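Local coordinates for protein precorrin-8x Methyl Mutase (Thermus thermophilus, PDB 1V9C) that probably catalyses the methyl-group migration that converts precorrin-8X to hydrogenobyrinate, a step in adenosylcobalamin biosynthesis, at residues L126-L140 with A151-N165. Sequence-based numbering, arbitrary orientation.
Sequences LDGAIVGVGNAPTFL and ARPALVLGMPVGFVN. With SO4 (sulfate ion), chain G.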
ATOM      1  N   LEU B 126       0.787  -2.831 -23.932  1.00 46.70           N
ATOM      2  CA  LEU B 126      -0.382  -3.516 -23.404  1.00 47.84           C
ATOM      3  C   LEU B 126      -0.500  -4.971 -23.783  1.00 50.34           C
ATOM      4  O   LEU B 126      -1.029  -5.778 -23.016  1.00 53.69           O
ATOM      5  CB  LEU B 126      -1.661  -2.803 -23.832  1.00 44.88           C
ATOM      6  CG  LEU B 126      -1.917  -1.432 -23.226  1.00 43.58           C
ATOM      7  CD1 LEU B 126      -3.236  -0.909 -23.748  1.00 39.73           C
ATOM      8  CD2 LEU B 126      -1.936  -1.532 -21.717  1.00 42.63           C
ATOM      9  N   ASP B 127      -0.026  -5.317 -24.970  1.00 52.85           N
ATOM     10  CA  ASP B 127      -0.128  -6.692 -25.415  1.00 52.94           C
ATOM     11  C   ASP B 127       0.910  -7.581 -24.751  1.00 51.64           C
ATOM     12  O   ASP B 127       2.118  -7.342 -24.854  1.00 51.63           O
ATOM     13  CB  ASP B 127      -0.028  -6.753 -26.940  1.00 57.79           C
ATOM     14  CG  ASP B 127      -1.205  -6.061 -27.626  1.00 61.51           C
ATOM     15  OD1 ASP B 127      -2.366  -6.461 -27.381  1.00 61.61           O
ATOM     16  OD2 ASP B 127      -0.969  -5.114 -28.402  1.00 63.59           O
ATOM     17  N   GLY B 128       0.410  -8.601 -24.057  1.00 49.79           N
ATOM     18  CA  GLY B 128       1.263  -9.541 -23.350  1.00 47.13           C
ATOM     19  C   GLY B 128       1.574  -9.084 -21.934  1.00 44.19           C
ATOM     20  O   GLY B 128       2.216  -9.798 -21.168  1.00 45.45           O
ATOM     21  N   ALA B 129       1.097  -7.900 -21.574  1.00 40.95           N
ATOM     22  CA  ALA B 129       1.378  -7.349 -20.256  1.00 36.66           C
ATOM     23  C   ALA B 129       0.394  -7.673 -19.144  1.00 36.11           C
ATOM     24  O   ALA B 129      -0.772  -7.999 -19.385  1.00 36.45           O
ATOM     25  CB  ALA B 129       1.539  -5.851 -20.359  1.00 38.63           C
ATOM     26  N   ILE B 130       0.900  -7.606 -17.917  1.00 30.85           N
ATOM     27  CA  ILE B 130       0.096  -7.826 -16.733  1.00 27.07           C
ATOM     28  C   ILE B 130      -0.110  -6.407 -16.235  1.00 26.78           C
ATOM     29  O   ILE B 130       0.858  -5.689 -15.989  1.00 27.73           O
ATOM     30  CB  ILE B 130       0.854  -8.656 -15.673  1.00 23.86           C
ATOM     31  CG1 ILE B 130       0.940 -10.110 -16.136  1.00 22.50           C
ATOM     32  CG2 ILE B 130       0.113  -8.587 -14.327  1.00 21.57           C
ATOM     33  CD1 ILE B 130       1.930 -10.957 -15.346  1.00 25.93           C
ATOM     34  N   VAL B 131      -1.364  -5.994 -16.117  1.00 27.64           N
ATOM     35  CA  VAL B 131      -1.681  -4.645 -15.678  1.00 28.54           C
ATOM     36  C   VAL B 131      -2.203  -4.621 -14.254  1.00 28.71           C
ATOM     37  O   VAL B 131      -3.136  -5.341 -13.915  1.00 28.62           O
ATOM     38  CB  VAL B 131      -2.727  -3.996 -16.599  1.00 28.91           C
ATOM     39  CG1 VAL B 131      -2.943  -2.550 -16.187  1.00 29.37           C
ATOM     40  CG2 VAL B 131      -2.249  -4.068 -18.052  1.00 29.18           C
ATOM     41  N   GLY B 132      -1.587  -3.785 -13.424  1.00 26.70           N
ATOM     42  CA  GLY B 132      -1.987  -3.689 -12.034  1.00 22.54           C
ATOM     43  C   GLY B 132      -2.574  -2.340 -11.694  1.00 23.13           C
ATOM     44  O   GLY B 132      -1.886  -1.315 -11.740  1.00 23.14           O
ATOM     45  N   VAL B 133      -3.854  -2.335 -11.347  1.00 17.93           N
ATOM     46  CA  VAL B 133      -4.530  -1.098 -10.984  1.00 20.66           C
ATOM     47  C   VAL B 133      -5.039  -1.182  -9.544  1.00 21.83           C
ATOM     48  O   VAL B 133      -5.849  -2.045  -9.210  1.00 20.29           O
ATOM     49  CB  VAL B 133      -5.720  -0.811 -11.943  1.00 22.85           C
ATOM     50  CG1 VAL B 133      -6.346   0.542 -11.627  1.00 22.19           C
ATOM     51  CG2 VAL B 133      -5.236  -0.848 -13.385  1.00 28.34           C
ATOM     52  N   GLY B 134      -4.549  -0.290  -8.692  1.00 23.05           N
ATOM     53  CA  GLY B 134      -4.989  -0.289  -7.315  1.00 23.35           C
ATOM     54  C   GLY B 134      -5.326   1.120  -6.875  1.00 25.33           C
ATOM     55  O   GLY B 134      -5.615   1.350  -5.699  1.00 29.13           O
ATOM     56  N   ASN B 135      -5.314   2.066  -7.812  1.00 22.67           N
ATOM     57  CA  ASN B 135      -5.568   3.457  -7.463  1.00 27.18           C
ATOM     58  C   ASN B 135      -6.372   4.344  -8.407  1.00 28.49           C
ATOM     59  O   ASN B 135      -7.060   5.246  -7.952  1.00 33.36           O
ATOM     60  CB  ASN B 135      -4.224   4.132  -7.198  1.00 33.64           C
ATOM     61  CG  ASN B 135      -3.298   3.252  -6.386  1.00 42.28           C
ATOM     62  OD1 ASN B 135      -3.389   3.197  -5.161  1.00 50.36           O
ATOM     63  ND2 ASN B 135      -2.427   2.520  -7.072  1.00 44.22           N
ATOM     64  N   ALA B 136      -6.281   4.118  -9.713  1.00 32.37           N
ATOM     65  CA  ALA B 136      -6.985   4.987 -10.660  1.00 35.21           C
ATOM     66  C   ALA B 136      -8.091   4.312 -11.449  1.00 34.40           C
ATOM     67  O   ALA B 136      -7.828   3.670 -12.458  1.00 33.44           O
ATOM     68  CB  ALA B 136      -5.982   5.617 -11.622  1.00 35.65           C
ATOM     69  N   PRO B 137      -9.350   4.453 -10.991  1.00 37.09           N
ATOM     70  CA  PRO B 137     -10.531   3.867 -11.639  1.00 37.23           C
ATOM     71  C   PRO B 137     -10.679   4.326 -13.092  1.00 37.64           C
ATOM     72  O   PRO B 137     -10.996   3.529 -13.975  1.00 38.63           O
ATOM     73  CB  PRO B 137     -11.693   4.372 -10.779  1.00 38.13           C
ATOM     74  CG  PRO B 137     -11.074   4.550  -9.438  1.00 41.03           C
ATOM     75  CD  PRO B 137      -9.742   5.190  -9.777  1.00 39.83           C
ATOM     76  N   THR B 138     -10.464   5.618 -13.329  1.00 37.28           N
ATOM     77  CA  THR B 138     -10.590   6.160 -14.675  1.00 41.25           C
ATOM     78  C   THR B 138      -9.532   5.521 -15.570  1.00 41.56           C
ATOM     79  O   THR B 138      -9.672   5.475 -16.791  1.00 43.50           O
ATOM     80  CB  THR B 138     -10.418   7.701 -14.697  1.00 39.85           C
ATOM     81  OG1 THR B 138      -9.064   8.039 -14.396  1.00 47.40           O
ATOM     82  CG2 THR B 138     -11.331   8.358 -13.674  1.00 41.42           C
ATOM     83  N   PHE B 139      -8.466   5.026 -14.958  1.00 39.07           N
ATOM     84  CA  PHE B 139      -7.426   4.376 -15.732  1.00 40.02           C
ATOM     85  C   PHE B 139      -7.962   3.023 -16.210  1.00 37.18           C
ATOM     86  O   PHE B 139      -7.778   2.642 -17.361  1.00 37.75           O
ATOM     87  CB  PHE B 139      -6.172   4.167 -14.879  1.00 41.07           C
ATOM     88  CG  PHE B 139      -5.093   3.384 -15.573  1.00 39.96           C
ATOM     89  CD1 PHE B 139      -4.386   3.938 -16.633  1.00 35.11           C
ATOM     90  CD2 PHE B 139      -4.801   2.082 -15.181  1.00 39.30           C
ATOM     91  CE1 PHE B 139      -3.402   3.210 -17.295  1.00 37.72           C
ATOM     92  CE2 PHE B 139      -3.813   1.340 -15.840  1.00 41.94           C
ATOM     93  CZ  PHE B 139      -3.113   1.905 -16.897  1.00 36.26           C
ATOM     94  N   LEU B 140      -8.634   2.312 -15.316  1.00 34.15           N
ATOM     95  CA  LEU B 140      -9.192   0.998 -15.631  1.00 34.74           C
ATOM     96  C   LEU B 140     -10.304   1.105 -16.678  1.00 35.49           C
ATOM     97  O   LEU B 140     -10.533   0.181 -17.451  1.00 30.75           O
ATOM     98  CB  LEU B 140      -9.734   0.345 -14.359  1.00 29.64           C
ATOM     99  CG  LEU B 140     -10.229  -1.092 -14.518  1.00 30.37           C
ATOM    100  CD1 LEU B 140      -9.107  -1.962 -15.089  1.00 32.31           C
ATOM    101  CD2 LEU B 140     -10.678  -1.617 -13.166  1.00 27.73           C
ATOM    102  N   ALA B 151      -6.606  -4.002 -27.785  1.00 53.37           N
ATOM    103  CA  ALA B 151      -5.524  -4.175 -26.824  1.00 47.93           C
ATOM    104  C   ALA B 151      -5.737  -5.524 -26.131  1.00 45.08           C
ATOM    105  O   ALA B 151      -6.858  -5.847 -25.740  1.00 40.17           O
ATOM    106  CB  ALA B 151      -5.537  -3.041 -25.811  1.00 46.13           C
ATOM    107  N   ARG B 152      -4.671  -6.313 -26.006  1.00 45.19           N
ATOM    108  CA  ARG B 152      -4.759  -7.629 -25.369  1.00 48.27           C
ATOM    109  C   ARG B 152      -3.711  -7.884 -24.270  1.00 47.67           C
ATOM    110  O   ARG B 152      -2.700  -8.567 -24.484  1.00 43.43           O
ATOM    111  CB  ARG B 152      -4.682  -8.741 -26.431  1.00 49.32           C
ATOM    112  CG  ARG B 152      -5.828  -8.720 -27.446  1.00 51.18           C
ATOM    113  CD  ARG B 152      -7.186  -8.637 -26.747  1.00 53.19           C
ATOM    114  NE  ARG B 152      -8.291  -8.503 -27.688  1.00 52.20           N
ATOM    115  CZ  ARG B 152      -9.511  -8.085 -27.362  1.00 56.10           C
ATOM    116  NH1 ARG B 152      -9.792  -7.753 -26.109  1.00 56.20           N
ATOM    117  NH2 ARG B 152     -10.457  -8.008 -28.288  1.00 56.36           N
ATOM    118  N   PRO B 153      -3.941  -7.324 -23.073  1.00 47.34           N
ATOM    119  CA  PRO B 153      -3.006  -7.515 -21.956  1.00 44.60           C
ATOM    120  C   PRO B 153      -3.099  -8.979 -21.537  1.00 41.70           C
ATOM    121  O   PRO B 153      -4.168  -9.577 -21.619  1.00 42.83           O
ATOM    122  CB  PRO B 153      -3.558  -6.588 -20.877  1.00 45.09           C
ATOM    123  CG  PRO B 153      -4.326  -5.550 -21.646  1.00 48.03           C
ATOM    124  CD  PRO B 153      -5.002  -6.369 -22.715  1.00 45.47           C
ATOM    125  N   ALA B 154      -1.995  -9.565 -21.101  1.00 37.25           N
ATOM    126  CA  ALA B 154      -2.033 -10.959 -20.683  1.00 35.97           C
ATOM    127  C   ALA B 154      -2.980 -11.124 -19.505  1.00 34.47           C
ATOM    128  O   ALA B 154      -3.726 -12.101 -19.447  1.00 36.58           O
ATOM    129  CB  ALA B 154      -0.633 -11.444 -20.305  1.00 37.54           C
ATOM    130  N   LEU B 155      -2.959 -10.171 -18.572  1.00 32.66           N
ATOM    131  CA  LEU B 155      -3.827 -10.227 -17.391  1.00 32.21           C
ATOM    132  C   LEU B 155      -4.032  -8.858 -16.765  1.00 31.65           C
ATOM    133  O   LEU B 155      -3.129  -8.029 -16.766  1.00 32.65           O
ATOM    134  CB  LEU B 155      -3.237 -11.177 -16.339  1.00 30.83           C
ATOM    135  CG  LEU B 155      -3.852 -11.126 -14.928  1.00 31.23           C
ATOM    136  CD1 LEU B 155      -5.311 -11.633 -14.925  1.00 20.31           C
ATOM    137  CD2 LEU B 155      -2.996 -11.980 -14.007  1.00 26.16           C
ATOM    138  N   VAL B 156      -5.214  -8.633 -16.206  1.00 31.67           N
ATOM    139  CA  VAL B 156      -5.518  -7.352 -15.583  1.00 30.29           C
ATOM    140  C   VAL B 156      -6.020  -7.503 -14.148  1.00 33.24           C
ATOM    141  O   VAL B 156      -7.022  -8.165 -13.893  1.00 29.08           O
ATOM    142  CB  VAL B 156      -6.591  -6.567 -16.391  1.00 31.71           C
ATOM    143  CG1 VAL B 156      -6.926  -5.253 -15.683  1.00 23.83           C
ATOM    144  CG2 VAL B 156      -6.087  -6.293 -17.786  1.00 26.22           C
ATOM    145  N   LEU B 157      -5.307  -6.881 -13.215  1.00 31.96           N
ATOM    146  CA  LEU B 157      -5.682  -6.918 -11.809  1.00 32.49           C
ATOM    147  C   LEU B 157      -6.466  -5.627 -11.526  1.00 31.42           C
ATOM    148  O   LEU B 157      -5.892  -4.542 -11.410  1.00 28.78           O
ATOM    149  CB  LEU B 157      -4.424  -6.994 -10.935  1.00 35.33           C
ATOM    150  CG  LEU B 157      -3.477  -8.174 -11.173  1.00 33.32           C
ATOM    151  CD1 LEU B 157      -2.284  -8.064 -10.245  1.00 39.37           C
ATOM    152  CD2 LEU B 157      -4.207  -9.479 -10.946  1.00 38.16           C
ATOM    153  N   GLY B 158      -7.786  -5.748 -11.445  1.00 28.94           N
ATOM    154  CA  GLY B 158      -8.607  -4.579 -11.209  1.00 25.29           C
ATOM    155  C   GLY B 158      -8.950  -4.434  -9.745  1.00 27.69           C
ATOM    156  O   GLY B 158      -9.980  -4.939  -9.287  1.00 22.43           O
ATOM    157  N   MET B 159      -8.077  -3.748  -9.013  1.00 27.80           N
ATOM    158  CA  MET B 159      -8.266  -3.544  -7.587  1.00 23.60           C
ATOM    159  C   MET B 159      -8.187  -2.090  -7.123  1.00 24.11           C
ATOM    160  O   MET B 159      -7.483  -1.775  -6.157  1.00 30.15           O
ATOM    161  CB  MET B 159      -7.255  -4.398  -6.828  1.00 23.88           C
ATOM    162  CG  MET B 159      -7.267  -5.858  -7.262  1.00 25.90           C
ATOM    163  SD  MET B 159      -5.884  -6.855  -6.565  1.00 27.63           S
ATOM    164  CE  MET B 159      -6.148  -8.370  -7.366  1.00 27.50           C
ATOM    165  N   PRO B 160      -8.881  -1.170  -7.816  1.00 22.37           N
ATOM    166  CA  PRO B 160      -8.835   0.232  -7.377  1.00 21.88           C
ATOM    167  C   PRO B 160      -9.623   0.295  -6.050  1.00 25.53           C
ATOM    168  O   PRO B 160     -10.521  -0.518  -5.818  1.00 23.14           O
ATOM    169  CB  PRO B 160      -9.582   0.988  -8.482  1.00 24.14           C
ATOM    170  CG  PRO B 160      -9.643   0.039  -9.633  1.00 20.55           C
ATOM    171  CD  PRO B 160      -9.742  -1.320  -8.997  1.00 24.07           C
ATOM    172  N   VAL B 161      -9.292   1.243  -5.186  1.00 21.29           N
ATOM    173  CA  VAL B 161     -10.000   1.383  -3.918  1.00 24.76           C
ATOM    174  C   VAL B 161     -10.626   2.763  -3.986  1.00 28.44           C
ATOM    175  O   VAL B 161     -10.093   3.639  -4.649  1.00 32.52           O
ATOM    176  CB  VAL B 161      -9.011   1.269  -2.712  1.00 21.64           C
ATOM    177  CG1 VAL B 161      -7.900   2.260  -2.883  1.00 16.74           C
ATOM    178  CG2 VAL B 161      -9.745   1.493  -1.356  1.00 17.41           C
ATOM    179  N   GLY B 162     -11.775   2.961  -3.352  1.00 33.18           N
ATOM    180  CA  GLY B 162     -12.378   4.280  -3.407  1.00 36.84           C
ATOM    181  C   GLY B 162     -13.888   4.358  -3.506  1.00 40.63           C
ATOM    182  O   GLY B 162     -14.590   3.345  -3.492  1.00 40.43           O
ATOM    183  N   PHE B 163     -14.376   5.587  -3.640  1.00 41.81           N
ATOM    184  CA  PHE B 163     -15.804   5.867  -3.690  1.00 45.42           C
ATOM    185  C   PHE B 163     -16.278   6.561  -4.971  1.00 46.27           C
ATOM    186  O   PHE B 163     -17.459   6.878  -5.119  1.00 47.40           O
ATOM    187  CB  PHE B 163     -16.169   6.717  -2.472  1.00 45.85           C
ATOM    188  CG  PHE B 163     -15.793   6.083  -1.157  1.00 45.64           C
ATOM    189  CD1 PHE B 163     -16.743   5.399  -0.401  1.00 41.53           C
ATOM    190  CD2 PHE B 163     -14.484   6.157  -0.683  1.00 47.27           C
ATOM    191  CE1 PHE B 163     -16.399   4.800   0.801  1.00 42.11           C
ATOM    192  CE2 PHE B 163     -14.124   5.558   0.523  1.00 45.21           C
ATOM    193  CZ  PHE B 163     -15.087   4.877   1.268  1.00 45.11           C
ATOM    194  N   VAL B 164     -15.364   6.787  -5.904  1.00 45.98           N
ATOM    195  CA  VAL B 164     -15.729   7.443  -7.149  1.00 47.00           C
ATOM    196  C   VAL B 164     -15.260   6.663  -8.376  1.00 45.03           C
ATOM    197  O   VAL B 164     -14.058   6.573  -8.626  1.00 44.79           O
ATOM    198  CB  VAL B 164     -15.133   8.876  -7.204  1.00 51.06           C
ATOM    199  CG1 VAL B 164     -15.602   9.590  -8.456  1.00 49.87           C
ATOM    200  CG2 VAL B 164     -15.545   9.664  -5.964  1.00 51.60           C
ATOM    201  N   ASN B 165     -16.215   6.104  -9.125  1.00 42.15           N
ATOM    202  CA  ASN B 165     -15.939   5.344 -10.351  1.00 41.22           C
ATOM    203  C   ASN B 165     -15.416   3.930 -10.118  1.00 40.09           C
ATOM    204  O   ASN B 165     -15.218   3.170 -11.073  1.00 40.47           O
ATOM    205  CB  ASN B 165     -14.916   6.089 -11.220  1.00 42.17           C
ATOM    206  CG  ASN B 165     -15.391   7.465 -11.632  1.00 47.11           C
ATOM    207  OD1 ASN B 165     -14.609   8.424 -11.670  1.00 50.10           O
ATOM    208  ND2 ASN B 165     -16.674   7.572 -11.954  1.00 42.58           N
TER
HETATM  209  S   SO4 G1005     -18.907   4.312  -8.169  1.00 49.41           S
HETATM  210  O1  SO4 G1005     -18.790   5.767  -8.359  1.00 39.52           O
HETATM  211  O2  SO4 G1005     -19.075   3.633  -9.476  1.00 43.07           O
HETATM  212  O3  SO4 G1005     -20.092   4.025  -7.327  1.00 51.08           O
HETATM  213  O4  SO4 G1005     -17.690   3.816  -7.489  1.00 48.20           O
HETATM  214  O   HOH W   1      -8.101   5.330  -5.400  1.00 39.34           O
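Strands 130-133 and 155-158 run side by side in the same direction, their axes 7° apart, with Val131 N donating to Leu155 O and Leu157 N to Val131 O, the latter bond almost straight. Val133 N then reaches Leu157 O, and Met159 N continues the pairing to Val133 O (2.8 Å). Just ahead of the strands, the two segments are also tied by a side chain: OD1 of Asp127 accepts the backbone N of Arg152 at 2.7 Å, nearly in line with its C-O bond, while Gly128 N returns a bond to Arg152 O. Gly128, at positive phi, occupies the third position of the type II turn from Leu126 to Ala129, where a side chain would be jammed against the preceding carbonyl.

The segments belong to a right-handed beta-alpha-beta crossover at the centre of a doubly wound sheet, and helix 137-147 covers the face that carries Val131, Val133 and Val156. Leu140, with CG anti to its backbone N (chi1 -174°), splits its methyls between two partners: CD1 meets Val156 CG1 at 4.0 Å, and CD2 lies against CG of Pro160. That same proline carbon also takes CG1 of Val133 at 3.9 Å. Further along, Pro137 and Pro160 lie alongside with their side chains running in opposing senses, CG of Pro137 against CB of Pro160, and Pro137 CB rests on CB of Asn165 at 3.7 Å. On the other face, Ile130 CG1 approaches CB of Leu155. Beyond the strands, Asp72 accepts from the backbone N atoms of Gly134, Asn135 and Ala136, and one water links Asn135 O to Val161 O. Asn165 N donates to sulfate O1 at 2.7 Å; Leu167 N also binds this ion, which probably came from the crystallisation liquor.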